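Local structure of putative cell adhesion protein (4DGU) at residues R65-N68 and E69-T72; Y80-Y83 and P84-D88; M48-S51 and G52-Y55; T56-V60 and G61-R65; L22-P25 and L26-T29. The protein binds zinc in the crystal and is a putative cell adhesion protein, fimbrillin-like in sequence, probably a pilus component of the gut bacterium Bacteroides thetaiotaomicron. All coordinates share one frame; numbering follows the deposited sequence.

Contact 1: residues R65-N68 and E69-T72; sequences RAWN and EIGT
One water joins R65 to E69: R65 NH1 donates to it over 2.8 Å, with the water at the guanidinium edge and in its plane, and the water donates in turn to E69 O at 3.1 Å. The carboxylate of E69 comes back over a face of the same guanidinium, the two planes only 25° apart. OE1 of E69 lies 3.5 Å from R65 NE but well out of plane, so this salt bridge is one of charge alone, with no N-H aimed at the oxygen. A bend in the arginine chain at its third torsion (chi3 -73°) turns the guanidinium aside, and M48 O takes a further bond from NH1. The backbone leaves the short strand 65-66, which pairs with strand 13-20, and after W67 folds into an inverse gamma turn centred on E69. Its bond, I70 N to N68 O, is short at 2.8 Å yet weak, being bent to 128°. E69 N also reaches A66 O weakly, at 3.4 Å. On the apolar side, I70 CG2 meets the W67 ring at its edge, 3.5 Å from CE3, and both side chains rest on V77. The indole NE1 bonds to S118 O.

Contact 2: residues Y80-Y83 and P84-D88; sequences YAHY and PALTD
Two CH-pi contacts carry the type VIb turn from H82 to A85 at the end of strand 77-83. In the first, L86 CD2 sits over one face of the H82 imidazole, 4.0 Å from the ring centroid and 22° off the normal. It is displaced toward the rim, nearest H82 CG at 3.7 Å, while L86 CD1 approaches H82 CD2. In the second, P84 CA lies over the Y83 ring, 3.8 Å from its centroid and 23° off the normal. The peptide bond between Y83 and P84 is cis, which brings the proline CA over the ring; Y83 CG stands anti to its own backbone N (chi1 -177°), directing the ring under it. Polar bonding goes outside the turn: H82 NE2 to L160 O, Y83 OH to E44, and L86 N to S47 OG on the neighbouring strand 45-50. P84 also packs on H107, which has been seen to bind zinc in a crystal of this protein. No hydrogen bond links residues 80-83 to 84-88, as is usual for this turn type; within these residues the bend is shaped by the cis proline and by C-H groups laid against rings. Because L160 O can only accept, NE2 of H82 probably carries a proton.

Contact 3: residues M48-S51 and G52-Y55; sequences MAAS and GQDY
A49 and Y55 make the apolar part of this turn. The methyl CB of A49 lies over one face of the Y55 ring as a CH-pi contact, 4.0 Å from the centroid and 29° off the normal, and closest to CD1 at 3.6 Å. Y55 CG stands beside its backbone N and anti to the carbonyl carbon (chi1 -72°), which sends the ring across the strand beside A49. The same methyl meets D54 O at 3.4 Å. Among the polar contacts, Q53 N bonds to A50 O at 3.0 Å, a weak bond bent to 127°, and Y55 CA approaches M48 O at 3.5 Å in a C-H...O contact. Beyond the turn, Y55 OH bonds to L160 O and the ring meets H82 edge-to-face. A leucine in place of Y55 would probably lose the flat face over A49 and leave L160 O without this hydroxyl. M48, a selenomethionine in the crystal, points the other way, onto F14 and I16 of strand 13-20. At G52 the backbone has a positive phi, where a CB would clash with S51 O. Residues A50 to Q53 thus form a type II beta turn with glycine in its third position, within the loop of a beta hairpin whose arms are the antiparallel neighbours 45-50 and 56-59.

Contact 4: residues T56-V60 and G61-R65; sequences TPFIV and GKDSR
The loop that reverses the chain between strands 56-59 and 65-66 is closed at its narrow end by an alpha turn: D63 N bonds to I59 O, four residues back, at 2.9 Å and 164°. K62 N adds a weak bond to the same carbonyl oxygen, and G61 in between takes a positive phi. The carboxylate of D63 answers in the other direction. D63 CG lies beside its backbone N and anti to the carbonyl carbon (chi1 -82°), which turns the carboxylate to the backbone of I59. I59 N donates to D63 OD2 over 3.1 Å in an almost straight line (177°), meeting the oxygen from above the carboxylate plane, so that the backbone N and O of I59 are both held by one residue. The backbone sets D63 CB over the centre of the F58 ring, 3.7 Å from the centroid. This CH-pi contact is nearly along the ring normal, with the carboxylate plane nearly perpendicular to that of the ring. D63 O comes to 3.4 Å from F58 CZ, and the backbone N of R65 faces the ring edge in its plane. At the wide end R65 NH2 sends a weak bond of 3.4 Å to T56 O, in the guanidinium plane. I59 CG2 packs on K62 CB at 3.8 Å. F58 itself reaches I46, M48 and I16. The alpha turn lies in a loop joining strand 56-59, paired with 45-50, to strand 65-66, paired with 13-20, in one mixed sheet.

Contact 5: residues L22-P25 and L26-T29; sequences LSDP and LTRT
D24 CG swings anti to the backbone N (chi1 178°) and its carboxylate is twisted upright, a pose that lays OD2 alongside L26; S23 OG, likewise anti, is carried toward T27. L26 N donates to D24 OD2 over 2.8 Å at 162°, reaching the oxygen from above the carboxylate plane, tilted 35° out of it. T27 N bonds to D24 O at 3.0 Å, also from above, here the carbonyl plane. Residues D24 to T27 therefore form a type I beta turn, and D24 adds an Asx turn across its start, with P25 as the second residue of both. The hydroxyl of T27 donates from OG1 to S23 OG at 2.8 Å, and S23 OG is bonded in turn to L245 O of the third subunit. Two apolar contacts add to these: T27 CG2 lies 3.4 Å from D24 CB, their side chains crossing at about a right angle, and T29 CG2 comes 3.5 Å from S23 CB. D24 OD1 forms a salt bridge with R229 of the second subunit, and a bound zinc ion lies about 4 Å from the D24 side chain. With an alanine in place of D24, L26 N would probably lose its side-chain acceptor and R229 of the second subunit its countercharge. The turn follows strand 13-20 and lies in a subunit interface, where P25 O receives R28 of the second subunit and L26 O bonds to N242 of the fourth.

From the N terminus the chain first meets contact 5, in the loop between strand 13-20 and helix 30-33, on the side where subunits meet. The other four lie at least about 14 Å from it by nearest atoms. Contact 3 closes the hairpin loop between strands 45-50 and 56-59, contact 4 the loop from 56-59 to 65-66, and contact 1 begins on R65, where contact 4 ends. Contact 2 then turns the chain out of strand 77-83. None nests or crosses; apart from the shared R65 they follow in series. Contact 3 ties contacts 1, 2 and 4 together in the mixed sheet: its strand pairs with those of contacts 2 and 4, and it touches the arginine shared by contacts 1 and 4.

Contact 1: residues R65-N68 and E69-T72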
loop_
_atom_site.group_PDB
_atom_site.type_symbol
_atom_site.label_atom_id
_atom_site.label_comp_id
_atom_site.label_asym_id
_atom_site.label_seq_id
_atom_site.Cartn_x
_atom_site.Cartn_y
_atom_site.Cartn_z
ATOM N N ARG A 65 21.508 -15.244 -37.923
ATOM C CA ARG A 65 22.095 -13.991 -38.358
ATOM C C ARG A 65 23.616 -14.129 -38.394
ATOM O O ARG A 65 24.187 -14.769 -37.517
ATOM C CB ARG A 65 21.644 -12.826 -37.458
ATOM C CG ARG A 65 22.076 -11.466 -38.011
ATOM C CD ARG A 65 21.267 -10.324 -37.473
ATOM N NE ARG A 65 19.925 -10.308 -38.045
ATOM C CZ ARG A 65 19.083 -9.292 -37.912
ATOM N NH1 ARG A 65 19.440 -8.209 -37.235
ATOM N NH2 ARG A 65 17.862 -9.365 -38.429
ATOM N N ALA A 66 24.258 -13.538 -39.421
ATOM C CA ALA A 66 25.706 -13.481 -39.609
ATOM C C ALA A 66 26.340 -12.621 -38.500
ATOM O O ALA A 66 25.775 -11.589 -38.128
ATOM C CB ALA A 66 26.004 -12.891 -40.975
ATOM N N TRP A 67 27.506 -13.022 -37.985
ATOM C CA TRP A 67 28.146 -12.255 -36.919
ATOM C C TRP A 67 28.853 -10.957 -37.441
ATOM O O TRP A 67 29.523 -10.283 -36.652
ATOM C CB TRP A 67 29.102 -13.134 -36.076
ATOM C CG TRP A 67 28.463 -13.737 -34.848
ATOM C CD1 TRP A 67 28.267 -15.066 -34.590
ATOM C CD2 TRP A 67 27.936 -13.026 -33.710
ATOM N NE1 TRP A 67 27.669 -15.229 -33.357
ATOM C CE2 TRP A 67 27.464 -13.994 -32.792
ATOM C CE3 TRP A 67 27.831 -11.667 -33.372
ATOM C CZ2 TRP A 67 26.872 -13.641 -31.575
ATOM C CZ3 TRP A 67 27.239 -11.319 -32.174
ATOM C CH2 TRP A 67 26.750 -12.296 -31.296
ATOM N N ASN A 68 28.624 -10.568 -38.710
ATOM C CA ASN A 68 29.163 -9.327 -39.271
ATOM C C ASN A 68 28.214 -8.182 -38.980
ATOM O O ASN A 68 28.674 -7.072 -38.718
ATOM C CB ASN A 68 29.468 -9.405 -40.775
ATOM C CG ASN A 68 28.673 -10.398 -41.543
ATOM O OD1 ASN A 68 29.033 -11.572 -41.615
ATOM N ND2 ASN A 68 27.591 -9.939 -42.147
ATOM N N GLU A 69 26.895 -8.462 -39.013
ATOM C CA GLU A 69 25.823 -7.511 -38.710
ATOM C C GLU A 69 25.844 -7.189 -37.218
ATOM O O GLU A 69 25.010 -7.709 -36.465
ATOM C CB GLU A 69 24.445 -8.094 -39.110
ATOM C CG GLU A 69 24.286 -8.483 -40.579
ATOM C CD GLU A 69 23.056 -9.329 -40.861
ATOM O OE1 GLU A 69 21.929 -8.886 -40.530
ATOM O OE2 GLU A 69 23.220 -10.442 -41.412
ATOM N N ILE A 70 26.842 -6.386 -36.773
ATOM C CA ILE A 70 27.023 -6.007 -35.356
ATOM C C ILE A 70 27.447 -4.535 -35.218
ATOM O O ILE A 70 27.776 -4.096 -34.117
ATOM C CB ILE A 70 28.036 -6.934 -34.602
ATOM C CG1 ILE A 70 29.451 -6.922 -35.249
ATOM C CG2 ILE A 70 27.475 -8.340 -34.411
ATOM C CD1 ILE A 70 30.507 -7.424 -34.401
ATOM N N GLY A 71 27.471 -3.807 -36.320
ATOM C CA GLY A 71 27.906 -2.418 -36.319
ATOM C C GLY A 71 29.405 -2.269 -36.089
ATOM O O GLY A 71 30.214 -2.942 -36.741
ATOM N N THR A 72 29.774 -1.347 -35.171
ATOM C CA THR A 72 31.179 -1.063 -34.837
ATOM C C THR A 72 31.490 -1.613 -33.427
ATOM O O THR A 72 32.417 -1.144 -32.771
ATOM C CB THR A 72 31.476 0.444 -34.965
ATOM O OG1 THR A 72 30.534 1.183 -34.178
ATOM C CG2 THR A 72 31.490 0.915 -36.413
HETATM O O HOH W 1 21.972 -7.198 -36.454
#

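Contact 2: residues Y80-Y83 and P84-D88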
loop_
_atom_site.group_PDB
_atom_site.type_symbol
_atom_site.label_atom_id
_atom_site.label_comp_id
_atom_site.label_asym_id
_atom_site.label_seq_id
_atom_site.Cartn_x
_atom_site.Cartn_y
_atom_site.Cartn_z
ATOM N N TYR A 80 18.785 -5.331 -29.820
ATOM C CA TYR A 80 17.500 -4.728 -29.490
ATOM C C TYR A 80 16.464 -5.309 -30.398
ATOM O O TYR A 80 16.730 -5.458 -31.587
ATOM C CB TYR A 80 17.551 -3.205 -29.648
ATOM C CG TYR A 80 18.578 -2.546 -28.758
ATOM C CD1 TYR A 80 18.298 -2.275 -27.422
ATOM C CD2 TYR A 80 19.846 -2.221 -29.242
ATOM C CE1 TYR A 80 19.241 -1.669 -26.594
ATOM C CE2 TYR A 80 20.792 -1.599 -28.428
ATOM C CZ TYR A 80 20.485 -1.324 -27.101
ATOM O OH TYR A 80 21.419 -0.752 -26.266
ATOM N N ALA A 81 15.287 -5.658 -29.871
ATOM C CA ALA A 81 14.260 -6.265 -30.701
ATOM C C ALA A 81 12.857 -5.802 -30.335
ATOM O O ALA A 81 12.546 -5.637 -29.155
ATOM C CB ALA A 81 14.345 -7.786 -30.602
ATOM N N HIS A 82 12.004 -5.634 -31.353
ATOM C CA HIS A 82 10.589 -5.288 -31.215
ATOM C C HIS A 82 9.716 -6.433 -31.685
ATOM O O HIS A 82 10.006 -7.045 -32.707
ATOM C CB HIS A 82 10.233 -4.018 -32.014
ATOM C CG HIS A 82 10.789 -2.755 -31.442
ATOM N ND1 HIS A 82 10.078 -1.994 -30.527
ATOM C CD2 HIS A 82 11.980 -2.157 -31.682
ATOM C CE1 HIS A 82 10.852 -0.958 -30.243
ATOM N NE2 HIS A 82 12.011 -1.015 -30.908
ATOM N N TYR A 83 8.658 -6.725 -30.922
ATOM C CA TYR A 83 7.641 -7.703 -31.266
ATOM C C TYR A 83 6.270 -7.124 -30.938
ATOM O O TYR A 83 6.038 -6.756 -29.801
ATOM C CB TYR A 83 7.810 -9.088 -30.615
ATOM C CG TYR A 83 6.730 -10.025 -31.114
ATOM C CD1 TYR A 83 6.786 -10.559 -32.401
ATOM C CD2 TYR A 83 5.582 -10.264 -30.356
ATOM C CE1 TYR A 83 5.747 -11.338 -32.906
ATOM C CE2 TYR A 83 4.530 -11.037 -30.854
ATOM C CZ TYR A 83 4.623 -11.580 -32.127
ATOM O OH TYR A 83 3.600 -12.349 -32.620
ATOM N N PRO A 84 5.345 -7.032 -31.917
ATOM C CA PRO A 84 5.480 -7.412 -33.349
ATOM C C PRO A 84 6.521 -6.548 -34.099
ATOM O O PRO A 84 6.940 -5.507 -33.580
ATOM C CB PRO A 84 4.057 -7.192 -33.893
ATOM C CG PRO A 84 3.151 -7.177 -32.684
ATOM C CD PRO A 84 3.992 -6.523 -31.625
ATOM N N ALA A 85 6.944 -6.975 -35.306
ATOM C CA ALA A 85 7.930 -6.252 -36.130
ATOM C C ALA A 85 7.474 -4.813 -36.476
ATOM O O ALA A 85 6.277 -4.544 -36.574
ATOM C CB ALA A 85 8.207 -7.022 -37.414
ATOM N N LEU A 86 8.436 -3.903 -36.667
ATOM C CA LEU A 86 8.179 -2.510 -37.028
ATOM C C LEU A 86 7.852 -2.340 -38.500
ATOM O O LEU A 86 8.180 -3.209 -39.317
ATOM C CB LEU A 86 9.422 -1.648 -36.738
ATOM C CG LEU A 86 10.047 -1.693 -35.359
ATOM C CD1 LEU A 86 11.373 -0.964 -35.367
ATOM C CD2 LEU A 86 9.114 -1.108 -34.313
ATOM N N THR A 87 7.322 -1.136 -38.846
ATOM C CA THR A 87 7.085 -0.647 -40.210
ATOM C C THR A 87 8.471 -0.330 -40.829
ATOM O O THR A 87 9.438 -0.139 -40.073
ATOM C CB THR A 87 6.162 0.575 -40.183
ATOM N N ASP A 88 8.585 -0.290 -42.187
ATOM C CA ASP A 88 9.862 -0.026 -42.889
ATOM C C ASP A 88 10.469 1.354 -42.500
ATOM O O ASP A 88 11.697 1.475 -42.406
ATOM C CB ASP A 88 9.694 -0.137 -44.415
#

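Contact 3: residues M48-S51 and G52-Y55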
loop_
_atom_site.group_PDB
_atom_site.type_symbol
_atom_site.label_atom_id
_atom_site.label_comp_id
_atom_site.label_asym_id
_atom_site.label_seq_id
_atom_site.Cartn_x
_atom_site.Cartn_y
_atom_site.Cartn_z
HETATM N N MSE A 48 15.008 -6.791 -35.372
HETATM C CA MSE A 48 16.175 -6.843 -34.521
HETATM C C MSE A 48 17.325 -5.996 -35.080
HETATM O O MSE A 48 17.472 -5.882 -36.286
HETATM C CB MSE A 48 16.600 -8.290 -34.345
HETATM C CG MSE A 48 17.689 -8.443 -33.335
HETATM SE SE MSE A 48 18.164 -10.263 -33.028
HETATM C CE MSE A 48 18.856 -10.718 -34.767
ATOM N N ALA A 49 18.089 -5.347 -34.194
ATOM C CA ALA A 49 19.242 -4.520 -34.531
ATOM C C ALA A 49 20.340 -4.635 -33.475
ATOM O O ALA A 49 20.069 -4.898 -32.298
ATOM C CB ALA A 49 18.828 -3.061 -34.655
ATOM N N ALA A 50 21.581 -4.456 -33.918
ATOM C CA ALA A 50 22.719 -4.310 -33.041
ATOM C C ALA A 50 22.797 -2.828 -32.761
ATOM O O ALA A 50 22.383 -2.026 -33.618
ATOM C CB ALA A 50 23.986 -4.813 -33.706
ATOM N N SER A 51 23.315 -2.446 -31.580
ATOM C CA SER A 51 23.431 -1.037 -31.197
ATOM C C SER A 51 24.021 -0.170 -32.341
ATOM O O SER A 51 24.997 -0.543 -33.000
ATOM C CB SER A 51 24.246 -0.893 -29.910
ATOM O OG SER A 51 24.951 0.337 -29.787
ATOM N N GLY A 52 23.376 0.961 -32.573
ATOM C CA GLY A 52 23.766 1.929 -33.598
ATOM C C GLY A 52 23.454 1.541 -35.031
ATOM O O GLY A 52 24.010 2.137 -35.943
ATOM N N GLN A 53 22.573 0.539 -35.239
ATOM C CA GLN A 53 22.212 -0.015 -36.554
ATOM C C GLN A 53 20.706 -0.023 -36.745
ATOM O O GLN A 53 19.977 0.200 -35.791
ATOM C CB GLN A 53 22.775 -1.445 -36.710
ATOM C CG GLN A 53 24.297 -1.517 -36.615
ATOM C CD GLN A 53 25.009 -0.731 -37.700
ATOM O OE1 GLN A 53 25.780 0.197 -37.433
ATOM N NE2 GLN A 53 24.790 -1.097 -38.950
ATOM N N ASP A 54 20.243 -0.270 -37.977
ATOM C CA ASP A 54 18.808 -0.295 -38.297
ATOM C C ASP A 54 18.203 -1.630 -37.943
ATOM O O ASP A 54 18.875 -2.656 -38.057
ATOM C CB ASP A 54 18.544 -0.014 -39.802
ATOM C CG ASP A 54 18.974 1.336 -40.356
ATOM O OD1 ASP A 54 19.715 1.352 -41.373
ATOM O OD2 ASP A 54 18.503 2.384 -39.835
ATOM N N TYR A 55 16.907 -1.617 -37.570
ATOM C CA TYR A 55 16.136 -2.825 -37.272
ATOM C C TYR A 55 15.847 -3.575 -38.577
ATOM O O TYR A 55 15.422 -2.973 -39.560
ATOM C CB TYR A 55 14.834 -2.463 -36.547
ATOM C CG TYR A 55 15.037 -2.011 -35.113
ATOM C CD1 TYR A 55 15.284 -2.934 -34.101
ATOM C CD2 TYR A 55 14.910 -0.666 -34.755
ATOM C CE1 TYR A 55 15.424 -2.534 -32.771
ATOM C CE2 TYR A 55 15.046 -0.253 -33.420
ATOM C CZ TYR A 55 15.316 -1.194 -32.436
ATOM O OH TYR A 55 15.477 -0.805 -31.126
#

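Contact 4: residues T56-V60 and G61-R65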
loop_
_atom_site.group_PDB
_atom_site.type_symbol
_atom_site.label_atom_id
_atom_site.label_comp_id
_atom_site.label_asym_id
_atom_site.label_seq_id
_atom_site.Cartn_x
_atom_site.Cartn_y
_atom_site.Cartn_z
ATOM N N THR A 56 16.156 -4.866 -38.613
ATOM C CA THR A 56 15.904 -5.707 -39.788
ATOM C C THR A 56 15.040 -6.905 -39.338
ATOM O O THR A 56 15.120 -7.316 -38.170
ATOM C CB THR A 56 17.215 -6.110 -40.502
ATOM O OG1 THR A 56 18.151 -6.637 -39.557
ATOM C CG2 THR A 56 17.857 -4.943 -41.267
ATOM N N PRO A 57 14.169 -7.439 -40.213
ATOM C CA PRO A 57 13.328 -8.568 -39.789
ATOM C C PRO A 57 14.135 -9.832 -39.514
ATOM O O PRO A 57 15.187 -10.048 -40.123
ATOM C CB PRO A 57 12.361 -8.779 -40.963
ATOM C CG PRO A 57 12.654 -7.703 -41.969
ATOM C CD PRO A 57 13.966 -7.100 -41.640
ATOM N N PHE A 58 13.648 -10.653 -38.571
ATOM C CA PHE A 58 14.221 -11.951 -38.186
ATOM C C PHE A 58 13.084 -12.937 -37.880
ATOM O O PHE A 58 12.234 -12.650 -37.026
ATOM C CB PHE A 58 15.159 -11.801 -36.975
ATOM C CG PHE A 58 15.904 -13.055 -36.579
ATOM C CD1 PHE A 58 15.275 -14.054 -35.833
ATOM C CD2 PHE A 58 17.253 -13.214 -36.902
ATOM C CE1 PHE A 58 15.966 -15.212 -35.455
ATOM C CE2 PHE A 58 17.954 -14.357 -36.502
ATOM C CZ PHE A 58 17.304 -15.358 -35.790
ATOM N N ILE A 59 13.065 -14.093 -38.588
ATOM C CA ILE A 59 12.046 -15.141 -38.390
ATOM C C ILE A 59 12.536 -16.065 -37.281
ATOM O O ILE A 59 13.569 -16.722 -37.411
ATOM C CB ILE A 59 11.694 -15.889 -39.701
ATOM C CG1 ILE A 59 11.160 -14.878 -40.751
ATOM C CG2 ILE A 59 10.653 -16.989 -39.429
ATOM C CD1 ILE A 59 11.501 -15.158 -42.165
ATOM N N VAL A 60 11.808 -16.059 -36.163
ATOM C CA VAL A 60 12.144 -16.816 -34.962
ATOM C C VAL A 60 11.976 -18.323 -35.219
ATOM O O VAL A 60 11.034 -18.748 -35.900
ATOM C CB VAL A 60 11.321 -16.310 -33.746
ATOM C CG1 VAL A 60 11.613 -17.145 -32.491
ATOM C CG2 VAL A 60 11.607 -14.823 -33.484
ATOM N N GLY A 61 12.947 -19.091 -34.711
ATOM C CA GLY A 61 13.029 -20.543 -34.828
ATOM C C GLY A 61 13.370 -21.042 -36.220
ATOM O O GLY A 61 13.303 -22.252 -36.478
ATOM N N LYS A 62 13.728 -20.113 -37.134
ATOM C CA LYS A 62 14.054 -20.435 -38.517
ATOM C C LYS A 62 15.344 -19.735 -38.966
ATOM O O LYS A 62 16.257 -20.403 -39.452
ATOM C CB LYS A 62 12.888 -20.075 -39.472
ATOM C CG LYS A 62 11.541 -20.698 -39.120
ATOM C CD LYS A 62 11.011 -21.605 -40.226
ATOM C CE LYS A 62 9.556 -21.972 -40.019
ATOM N NZ LYS A 62 9.385 -23.035 -38.999
ATOM N N ASP A 63 15.415 -18.397 -38.807
ATOM C CA ASP A 63 16.562 -17.607 -39.238
ATOM C C ASP A 63 17.781 -17.805 -38.342
ATOM O O ASP A 63 17.716 -18.365 -37.242
ATOM C CB ASP A 63 16.216 -16.096 -39.332
ATOM C CG ASP A 63 15.524 -15.654 -40.611
ATOM O OD1 ASP A 63 15.270 -16.515 -41.481
ATOM O OD2 ASP A 63 15.226 -14.442 -40.742
ATOM N N SER A 64 18.911 -17.370 -38.885
ATOM C CA SER A 64 20.228 -17.282 -38.278
ATOM C C SER A 64 20.819 -15.977 -38.788
ATOM O O SER A 64 20.532 -15.574 -39.923
ATOM C CB SER A 64 21.091 -18.491 -38.626
ATOM O OG SER A 64 21.234 -18.639 -40.028
ATOM N N ARG A 65 21.508 -15.244 -37.923
ATOM C CA ARG A 65 22.095 -13.991 -38.358
ATOM C C ARG A 65 23.616 -14.129 -38.394
ATOM O O ARG A 65 24.187 -14.769 -37.517
ATOM C CB ARG A 65 21.644 -12.826 -37.458
ATOM C CG ARG A 65 22.076 -11.466 -38.011
ATOM C CD ARG A 65 21.267 -10.324 -37.473
ATOM N NE ARG A 65 19.925 -10.308 -38.045
ATOM C CZ ARG A 65 19.083 -9.292 -37.912
ATOM N NH1 ARG A 65 19.440 -8.209 -37.235
ATOM N NH2 ARG A 65 17.862 -9.365 -38.429
#

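Contact 5: residues L22-P25 and L26-T29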
loop_
_atom_site.group_PDB
_atom_site.type_symbol
_atom_site.label_atom_id
_atom_site.label_comp_id
_atom_site.label_asym_id
_atom_site.label_seq_id
_atom_site.Cartn_x
_atom_site.Cartn_y
_atom_site.Cartn_z
ATOM N N LEU A 22 13.918 -10.049 -16.363
ATOM C CA LEU A 22 13.741 -10.221 -14.931
ATOM C C LEU A 22 13.332 -8.968 -14.213
ATOM O O LEU A 22 13.759 -7.861 -14.520
ATOM C CB LEU A 22 15.042 -10.679 -14.241
ATOM C CG LEU A 22 15.722 -11.927 -14.702
ATOM C CD1 LEU A 22 17.112 -11.983 -14.145
ATOM C CD2 LEU A 22 14.905 -13.129 -14.363
ATOM N N SER A 23 12.692 -9.205 -13.080
ATOM C CA SER A 23 12.391 -8.212 -12.072
ATOM C C SER A 23 12.919 -8.830 -10.784
ATOM O O SER A 23 13.618 -9.858 -10.828
ATOM C CB SER A 23 10.896 -7.898 -12.050
ATOM O OG SER A 23 10.598 -6.862 -11.127
ATOM N N ASP A 24 12.608 -8.212 -9.647
ATOM C CA ASP A 24 12.959 -8.715 -8.327
ATOM C C ASP A 24 12.392 -10.154 -8.138
ATOM O O ASP A 24 11.294 -10.423 -8.627
ATOM C CB ASP A 24 12.411 -7.751 -7.249
ATOM C CG ASP A 24 12.683 -8.197 -5.830
ATOM O OD1 ASP A 24 13.766 -7.887 -5.314
ATOM O OD2 ASP A 24 11.891 -8.992 -5.296
ATOM N N PRO A 25 13.080 -11.056 -7.386
ATOM C CA PRO A 25 12.554 -12.423 -7.183
ATOM C C PRO A 25 11.154 -12.500 -6.569
ATOM O O PRO A 25 10.470 -13.500 -6.765
ATOM C CB PRO A 25 13.560 -13.041 -6.208
ATOM C CG PRO A 25 14.791 -12.291 -6.384
ATOM C CD PRO A 25 14.413 -10.905 -6.763
ATOM N N LEU A 26 10.728 -11.479 -5.814
ATOM C CA LEU A 26 9.412 -11.517 -5.185
ATOM C C LEU A 26 8.350 -10.821 -6.020
ATOM O O LEU A 26 7.184 -10.864 -5.643
ATOM C CB LEU A 26 9.451 -10.927 -3.753
ATOM C CG LEU A 26 9.712 -11.972 -2.640
ATOM C CD1 LEU A 26 11.134 -12.423 -2.632
ATOM C CD2 LEU A 26 9.389 -11.412 -1.247
ATOM N N THR A 27 8.708 -10.218 -7.162
ATOM C CA THR A 27 7.658 -9.493 -7.884
ATOM C C THR A 27 7.078 -10.225 -9.120
ATOM O O THR A 27 7.778 -10.787 -9.953
ATOM C CB THR A 27 8.084 -8.051 -8.252
ATOM O OG1 THR A 27 8.691 -8.027 -9.521
ATOM C CG2 THR A 27 8.994 -7.429 -7.236
ATOM N N ARG A 28 5.765 -10.186 -9.193
ATOM C CA ARG A 28 4.982 -10.678 -10.303
ATOM C C ARG A 28 5.136 -9.696 -11.483
ATOM O O ARG A 28 5.037 -8.488 -11.295
ATOM C CB ARG A 28 3.508 -10.787 -9.862
ATOM C CG ARG A 28 2.477 -11.025 -10.975
ATOM C CD ARG A 28 2.525 -12.433 -11.511
ATOM N NE ARG A 28 1.845 -13.360 -10.613
ATOM C CZ ARG A 28 2.340 -14.527 -10.222
ATOM N NH1 ARG A 28 3.545 -14.909 -10.618
ATOM N NH2 ARG A 28 1.646 -15.308 -9.406
ATOM N N THR A 29 5.452 -10.223 -12.661
ATOM C CA THR A 29 5.507 -9.511 -13.935
ATOM C C THR A 29 4.493 -10.192 -14.805
ATOM O O THR A 29 4.152 -11.359 -14.532
ATOM C CB THR A 29 6.917 -9.514 -14.591
ATOM O OG1 THR A 29 7.303 -10.848 -14.909
ATOM C CG2 THR A 29 7.956 -8.855 -13.747
#